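Local structure of 6-phospho-beta-d glycosidase (Streptococcus pyogenes, 5FOO) at residues L294-Y299 with I351-H356; E344-I349 with W362-N367. The protein hydrolyses 6-phospho-beta-glucosides as a glycoside hydrolase of family 1, probably by the retaining mechanism of that family, and is captured here with the inhibitor 6-phosphocyclophellitol. The protein carries 1 engineered substitution. All blocks are in the same frame, centred on the assembly; numbering follows the deposited sequence.

Interaction 1: residues L294-Y299 with I351-H356. With JAZ (6-phosphocyclophellitol), chain G.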
loop_
_atom_site.group_PDB
_atom_site.type_symbol
_atom_site.label_atom_id
_atom_site.label_comp_id
_atom_site.label_asym_id
_atom_site.label_seq_id
_atom_site.Cartn_x
_atom_site.Cartn_y
_atom_site.Cartn_z
ATOM N N LEU A 294 -5.539 8.516 -7.213
ATOM C CA LEU A 294 -5.308 7.653 -6.044
ATOM C C LEU A 294 -5.116 6.237 -6.446
ATOM O O LEU A 294 -5.710 5.749 -7.435
ATOM C CB LEU A 294 -6.481 7.663 -5.095
ATOM C CG LEU A 294 -6.665 8.948 -4.290
ATOM C CD1 LEU A 294 -8.057 8.917 -3.688
ATOM C CD2 LEU A 294 -5.596 9.215 -3.242
ATOM N N GLY A 295 -4.332 5.554 -5.640
ATOM C CA GLY A 295 -4.478 4.116 -5.562
ATOM C C GLY A 295 -5.281 3.791 -4.332
ATOM O O GLY A 295 -5.088 4.417 -3.261
ATOM N N LEU A 296 -6.193 2.852 -4.489
ATOM C CA LEU A 296 -7.021 2.380 -3.412
ATOM C C LEU A 296 -6.803 0.899 -3.251
ATOM O O LEU A 296 -6.934 0.166 -4.207
ATOM C CB LEU A 296 -8.496 2.646 -3.666
ATOM C CG LEU A 296 -8.787 4.129 -3.704
ATOM C CD1 LEU A 296 -10.278 4.309 -3.863
ATOM C CD2 LEU A 296 -8.319 4.875 -2.454
ATOM N N ASN A 297 -6.408 0.487 -2.048
ATOM C CA ASN A 297 -6.122 -0.912 -1.723
ATOM C C ASN A 297 -7.340 -1.563 -1.118
ATOM O O ASN A 297 -8.025 -0.977 -0.278
ATOM C CB ASN A 297 -4.930 -1.086 -0.762
ATOM C CG ASN A 297 -3.589 -0.656 -1.365
ATOM O OD1 ASN A 297 -3.398 -0.557 -2.585
ATOM N ND2 ASN A 297 -2.653 -0.394 -0.503
ATOM N N PHE A 298 -7.627 -2.768 -1.593
ATOM C CA PHE A 298 -8.662 -3.595 -0.981
ATOM C C PHE A 298 -8.330 -5.092 -0.989
ATOM O O PHE A 298 -8.187 -5.713 -2.042
ATOM C CB PHE A 298 -10.036 -3.412 -1.658
ATOM C CG PHE A 298 -11.053 -4.234 -1.017
ATOM C CD1 PHE A 298 -11.597 -3.824 0.191
ATOM C CD2 PHE A 298 -11.357 -5.470 -1.521
ATOM C CE1 PHE A 298 -12.493 -4.635 0.847
ATOM C CE2 PHE A 298 -12.243 -6.285 -0.898
ATOM C CZ PHE A 298 -12.796 -5.890 0.310
ATOM N N TYR A 299 -8.275 -5.679 0.191
ATOM C CA TYR A 299 -8.015 -7.138 0.278
ATOM C C TYR A 299 -8.748 -7.854 1.440
ATOM O O TYR A 299 -8.782 -9.070 1.456
ATOM C CB TYR A 299 -6.505 -7.406 0.348
ATOM C CG TYR A 299 -5.823 -6.506 1.318
ATOM C CD1 TYR A 299 -5.416 -5.231 0.929
ATOM C CD2 TYR A 299 -5.625 -6.884 2.659
ATOM C CE1 TYR A 299 -4.821 -4.357 1.839
ATOM C CE2 TYR A 299 -5.024 -6.002 3.553
ATOM C CZ TYR A 299 -4.640 -4.750 3.137
ATOM O OH TYR A 299 -4.028 -3.855 3.970
ATOM N N ILE A 351 -18.404 3.408 -5.696
ATOM C CA ILE A 351 -19.518 4.341 -5.531
ATOM C C ILE A 351 -19.120 5.510 -4.633
ATOM O O ILE A 351 -19.547 6.680 -4.844
ATOM C CB ILE A 351 -20.759 3.575 -5.008
ATOM C CG1 ILE A 351 -21.236 2.526 -6.040
ATOM C CG2 ILE A 351 -21.925 4.489 -4.608
ATOM C CD1 ILE A 351 -21.584 3.101 -7.383
ATOM N N LYS A 352 -18.298 5.224 -3.624
ATOM C CA LYS A 352 -17.837 6.270 -2.714
ATOM C C LYS A 352 -16.977 7.256 -3.478
ATOM O O LYS A 352 -17.060 8.421 -3.241
ATOM C CB LYS A 352 -16.976 5.624 -1.593
ATOM C CG LYS A 352 -16.673 6.505 -0.413
ATOM C CD LYS A 352 -17.783 6.454 0.630
ATOM C CE LYS A 352 -17.572 7.558 1.672
ATOM N NZ LYS A 352 -18.713 7.624 2.617
ATOM N N MET A 353 -16.077 6.757 -4.327
ATOM C CA MET A 353 -15.200 7.621 -5.149
ATOM C C MET A 353 -16.054 8.513 -6.051
ATOM O O MET A 353 -15.845 9.745 -6.140
ATOM C CB MET A 353 -14.235 6.792 -5.987
ATOM C CG MET A 353 -13.061 6.250 -5.197
ATOM S SD MET A 353 -12.100 7.572 -4.435
ATOM C CE MET A 353 -11.567 8.595 -5.774
ATOM N N ARG A 354 -17.035 7.872 -6.671
ATOM C CA ARG A 354 -17.975 8.559 -7.561
ATOM C C ARG A 354 -18.702 9.719 -6.891
ATOM O O ARG A 354 -18.779 10.762 -7.488
ATOM C CB ARG A 354 -19.006 7.594 -8.169
ATOM C CG ARG A 354 -19.724 8.211 -9.411
ATOM C CD ARG A 354 -20.886 7.345 -9.829
ATOM N NE ARG A 354 -21.847 7.366 -8.757
ATOM C CZ ARG A 354 -22.912 6.583 -8.651
ATOM N NH1 ARG A 354 -23.196 5.680 -9.580
ATOM N NH2 ARG A 354 -23.701 6.690 -7.573
ATOM N N ASP A 355 -19.194 9.525 -5.657
ATOM C CA ASP A 355 -20.183 10.410 -5.052
ATOM C C ASP A 355 -19.623 11.295 -4.014
ATOM O O ASP A 355 -20.252 12.293 -3.698
ATOM C CB ASP A 355 -21.345 9.635 -4.441
ATOM C CG ASP A 355 -22.157 8.887 -5.463
ATOM O OD1 ASP A 355 -22.050 9.212 -6.643
ATOM O OD2 ASP A 355 -22.931 7.987 -5.117
ATOM N N HIS A 356 -18.456 10.965 -3.475
ATOM C CA HIS A 356 -17.911 11.750 -2.379
ATOM C C HIS A 356 -16.528 12.298 -2.655
ATOM O O HIS A 356 -16.036 13.197 -1.930
ATOM C CB HIS A 356 -17.963 10.926 -1.084
ATOM C CG HIS A 356 -19.363 10.581 -0.668
ATOM N ND1 HIS A 356 -20.186 11.473 -0.013
ATOM C CD2 HIS A 356 -20.101 9.461 -0.845
ATOM C CE1 HIS A 356 -21.373 10.932 0.187
ATOM N NE2 HIS A 356 -21.350 9.709 -0.310
HETATM C C2 JAZ G . 1.153 -6.845 2.078
HETATM C C3 JAZ G . 1.387 -5.527 1.309
HETATM C C4 JAZ G . 0.344 -4.486 1.697
HETATM C C5 JAZ G . -1.080 -4.960 1.439
HETATM C C6 JAZ G . -1.314 -6.311 2.079
HETATM C C7 JAZ G . -0.241 -7.333 1.703
HETATM C C8 JAZ G . -0.561 -8.731 2.227
HETATM O O9 JAZ G . -0.571 -8.657 3.650
HETATM P P10 JAZ G . -0.142 -9.934 4.491
HETATM O O11 JAZ G . -0.222 -9.470 5.902
HETATM O O12 JAZ G . 1.110 -10.519 3.983
HETATM O O13 JAZ G . -1.153 -10.956 4.201
HETATM O O14 JAZ G . -1.431 -6.158 3.500
HETATM O O15 JAZ G . 2.088 -7.848 1.665
HETATM O O16 JAZ G . 2.660 -5.061 1.679
HETATM O O17 JAZ G . 0.590 -3.272 1.009
#
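Leu296 and Leu294 present their methyl groups to one residue of the helix, Met353, and the contact is wholly apolar and buried. Leu296 CD1 takes the base of the methionine, 3.6 Å from Met353 CG, and also lies beside its sulfur. Leu294 CD1 meets the far end, 4.1 Å from Met353 CE. One side chain can serve both leucines because it is hooked: Met353 bends at chi2 and again at chi3 (both -59°), which carries CE along the strand. Leu225 and Trp362 also pack on Met353 and Leu296. This is strand-to-helix packing in a TIM barrel: strand 293-297 is the sixth of eight parallel strands, and helix 344-356 covers its outer side.

Tyr299, just beyond the strand, has CG between its backbone N and carbonyl carbon (chi1 46°), which turns one ring face to the carbocycle of 6-phosphocyclophellitol; C6 sits 3.8 Å above the ring plane, nearer the rim than the centre. Its hydroxyl is hydrogen-bonded to Glu165.

A salt bridge within the helix, not across the contact, joins neighbours Arg354 and Asp355. The grip is side-on, with Arg354 NE 2.8 Å from Asp355 OD1 and NH2 2.9 Å from Asp355 OD2. The second bond uses the syn lone pair of OD2, while NE meets OD1 from above the carboxylate plane. Arg354 NH1 also bonds Ala406 O.

Interaction 2: residues E344-I349 with W362-N367. With JAZ (6-phosphocyclophellitol), chain G.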
loop_
_atom_site.group_PDB
_atom_site.type_symbol
_atom_site.label_atom_id
_atom_site.label_comp_id
_atom_site.label_asym_id
_atom_site.label_seq_id
_atom_site.Cartn_x
_atom_site.Cartn_y
_atom_site.Cartn_z
ATOM N N GLU A 344 -18.021 -7.453 -2.809
ATOM C CA GLU A 344 -18.985 -6.401 -2.994
ATOM C C GLU A 344 -18.463 -5.127 -2.482
ATOM O O GLU A 344 -18.863 -4.066 -2.941
ATOM C CB GLU A 344 -20.272 -6.709 -2.266
ATOM C CG GLU A 344 -21.024 -7.902 -2.812
ATOM C CD GLU A 344 -20.716 -9.274 -2.148
ATOM O OE1 GLU A 344 -19.555 -9.542 -1.681
ATOM O OE2 GLU A 344 -21.672 -10.087 -2.137
ATOM N N ALA A 345 -17.577 -5.203 -1.504
ATOM C CA ALA A 345 -16.973 -3.976 -0.996
ATOM C C ALA A 345 -16.262 -3.157 -2.083
ATOM O O ALA A 345 -16.140 -1.945 -1.966
ATOM C CB ALA A 345 -15.994 -4.264 0.154
ATOM N N VAL A 346 -15.752 -3.821 -3.113
ATOM C CA VAL A 346 -15.110 -3.086 -4.234
ATOM C C VAL A 346 -16.058 -2.139 -4.930
ATOM O O VAL A 346 -15.665 -1.052 -5.274
ATOM C CB VAL A 346 -14.552 -4.025 -5.249
ATOM C CG1 VAL A 346 -13.978 -3.241 -6.460
ATOM C CG2 VAL A 346 -13.465 -4.871 -4.609
ATOM N N TYR A 347 -17.311 -2.566 -5.119
ATOM C CA TYR A 347 -18.344 -1.729 -5.696
ATOM C C TYR A 347 -18.618 -0.579 -4.762
ATOM O O TYR A 347 -18.627 0.603 -5.182
ATOM C CB TYR A 347 -19.624 -2.553 -5.953
ATOM C CG TYR A 347 -20.818 -1.742 -6.409
ATOM C CD1 TYR A 347 -20.974 -1.313 -7.756
ATOM C CD2 TYR A 347 -21.796 -1.399 -5.520
ATOM C CE1 TYR A 347 -22.090 -0.573 -8.156
ATOM C CE2 TYR A 347 -22.872 -0.632 -5.904
ATOM C CZ TYR A 347 -23.012 -0.241 -7.207
ATOM O OH TYR A 347 -24.115 0.503 -7.452
ATOM N N ASP A 348 -18.776 -0.875 -3.467
ATOM C CA ASP A 348 -18.997 0.219 -2.495
ATOM C C ASP A 348 -17.900 1.277 -2.507
ATOM O O ASP A 348 -18.205 2.454 -2.400
ATOM C CB ASP A 348 -19.211 -0.283 -1.053
ATOM C CG ASP A 348 -20.497 -1.145 -0.907
ATOM O OD1 ASP A 348 -21.454 -0.997 -1.680
ATOM O OD2 ASP A 348 -20.532 -2.012 -0.029
ATOM N N ILE A 349 -16.644 0.853 -2.604
ATOM C CA ILE A 349 -15.522 1.787 -2.742
ATOM C C ILE A 349 -15.691 2.641 -4.046
ATOM O O ILE A 349 -15.455 3.849 -4.069
ATOM C CB ILE A 349 -14.218 0.989 -2.769
ATOM C CG1 ILE A 349 -13.898 0.447 -1.330
ATOM C CG2 ILE A 349 -13.061 1.797 -3.255
ATOM C CD1 ILE A 349 -12.776 -0.582 -1.317
ATOM N N TRP A 362 -8.838 6.974 -10.062
ATOM C CA TRP A 362 -8.265 6.037 -9.088
ATOM C C TRP A 362 -8.131 4.672 -9.721
ATOM O O TRP A 362 -8.819 4.379 -10.692
ATOM C CB TRP A 362 -9.164 5.986 -7.833
ATOM C CG TRP A 362 -10.509 5.367 -8.095
ATOM C CD1 TRP A 362 -11.596 5.998 -8.649
ATOM C CD2 TRP A 362 -10.926 4.019 -7.825
ATOM N NE1 TRP A 362 -12.651 5.123 -8.745
ATOM C CE2 TRP A 362 -12.274 3.906 -8.248
ATOM C CE3 TRP A 362 -10.297 2.889 -7.273
ATOM C CZ2 TRP A 362 -13.000 2.715 -8.137
ATOM C CZ3 TRP A 362 -11.014 1.711 -7.167
ATOM C CH2 TRP A 362 -12.357 1.638 -7.590
ATOM N N PHE A 363 -7.217 3.860 -9.210
ATOM C CA PHE A 363 -7.166 2.433 -9.539
ATOM C C PHE A 363 -7.063 1.505 -8.306
ATOM O O PHE A 363 -6.633 1.912 -7.230
ATOM C CB PHE A 363 -6.041 2.137 -10.507
ATOM C CG PHE A 363 -4.679 2.073 -9.901
ATOM C CD1 PHE A 363 -4.104 3.175 -9.306
ATOM C CD2 PHE A 363 -3.908 0.886 -9.988
ATOM C CE1 PHE A 363 -2.821 3.096 -8.826
ATOM C CE2 PHE A 363 -2.643 0.823 -9.475
ATOM C CZ PHE A 363 -2.086 1.945 -8.921
ATOM N N LEU A 364 -7.482 0.263 -8.473
ATOM C CA LEU A 364 -7.454 -0.678 -7.373
ATOM C C LEU A 364 -6.061 -1.211 -7.350
ATOM O O LEU A 364 -5.685 -2.062 -8.166
ATOM C CB LEU A 364 -8.463 -1.773 -7.580
ATOM C CG LEU A 364 -8.636 -2.817 -6.468
ATOM C CD1 LEU A 364 -8.864 -2.162 -5.130
ATOM C CD2 LEU A 364 -9.836 -3.690 -6.804
ATOM N N SER A 365 -5.288 -0.716 -6.396
ATOM C CA SER A 365 -3.831 -0.796 -6.434
ATOM C C SER A 365 -3.243 -2.003 -5.734
ATOM O O SER A 365 -2.010 -2.266 -5.876
ATOM C CB SER A 365 -3.226 0.516 -5.862
ATOM O OG SER A 365 -3.991 0.949 -4.727
ATOM N N GLU A 366 -4.083 -2.751 -5.006
ATOM C CA GLU A 366 -3.591 -3.949 -4.326
ATOM C C GLU A 366 -4.807 -4.829 -4.023
ATOM O O GLU A 366 -5.617 -4.496 -3.208
ATOM C CB GLU A 366 -2.889 -3.549 -3.006
ATOM C CG GLU A 366 -2.408 -4.691 -2.116
ATOM C CD GLU A 366 -2.102 -4.323 -0.668
ATOM O OE1 GLU A 366 -2.611 -3.338 -0.131
ATOM O OE2 GLU A 366 -1.267 -5.149 -0.008
ATOM N N ASN A 367 -4.937 -5.938 -4.706
ATOM C CA ASN A 367 -6.062 -6.817 -4.456
ATOM C C ASN A 367 -5.511 -8.174 -4.687
ATOM O O ASN A 367 -4.959 -8.390 -5.725
ATOM C CB ASN A 367 -7.229 -6.530 -5.419
ATOM C CG ASN A 367 -8.359 -7.485 -5.265
ATOM O OD1 ASN A 367 -8.620 -8.302 -6.136
ATOM N ND2 ASN A 367 -9.029 -7.401 -4.146
HETATM C C2 JAZ G . 1.153 -6.845 2.078
HETATM C C3 JAZ G . 1.387 -5.527 1.309
HETATM C C4 JAZ G . 0.344 -4.486 1.697
HETATM C C5 JAZ G . -1.080 -4.960 1.439
HETATM C C6 JAZ G . -1.314 -6.311 2.079
HETATM C C7 JAZ G . -0.241 -7.333 1.703
HETATM C C8 JAZ G . -0.561 -8.731 2.227
HETATM O O9 JAZ G . -0.571 -8.657 3.650
HETATM P P10 JAZ G . -0.142 -9.934 4.491
HETATM O O11 JAZ G . -0.222 -9.470 5.902
HETATM O O12 JAZ G . 1.110 -10.519 3.983
HETATM O O13 JAZ G . -1.153 -10.956 4.201
HETATM O O14 JAZ G . -1.431 -6.158 3.500
HETATM O O15 JAZ G . 2.088 -7.848 1.665
HETATM O O16 JAZ G . 2.660 -5.061 1.679
HETATM O O17 JAZ G . 0.590 -3.272 1.009
#
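Trp362 begins the strand with the six-membered end of its indole near the helix, CH2 lying 4.4 Å from Ile349 CG2, and its NE1 is hydrogen-bonded to Ser408. The Phe363 ring takes no part in the helix contact; one of its faces has Ser365 CB 3.5 Å above it. Leu364 returns to the helix. Its CG is anti to the backbone N (chi1 -176°), and CD2 reaches Val346 CG1 at 4.2 Å, the two side chains crossing at about a right angle. Leu400 of helix 387-405 also packs on Val346 and Trp362. Ser365 OG and, two residues on, Asn367 ND2 bond Asn297 OD1 and Phe298 O of the neighbouring segment 294-299. Between them, Glu366 lies near the C-terminal end of the seventh strand of the TIM barrel, where family 1 enzymes carry their nucleophile. Its chain runs extended past CG, and OE2 is joined covalently to C5 of 6-phosphocyclophellitol at 1.5 Å. The apolar contacts of Trp362 and Leu364 thus seat the outer face of the strand on the helix, while Glu366 reaches into the active site. The covalent bond is consistent with attack on the epoxide of cyclophellitol, mimicking the glycosyl-enzyme intermediate and marking Glu366 as the nucleophile.

Overall arrangement
Interactions 1 and 2 lie about 6 Å apart between their centres and share helix 344-356: Val346 and Ile349 in its first half pack on strand 362-367 and Met353 in its second on strand 293-297, though Ile349 also touches Leu296 and Met353 touches Trp362. These strands are neighbours in the eight-stranded parallel barrel, joined by backbone hydrogen bonds of Phe363 with Leu294 and Leu296, and both contacts lie within the beta-alpha-beta crossover linking the sixth strand to the seventh. Along the chain the segments alternate, in the order 294-299, 344-349, 351-356, 362-367. On the ligand side, Tyr299 and Glu366 both touch 6-phosphocyclophellitol, placing the shared unit along one wall of the active site.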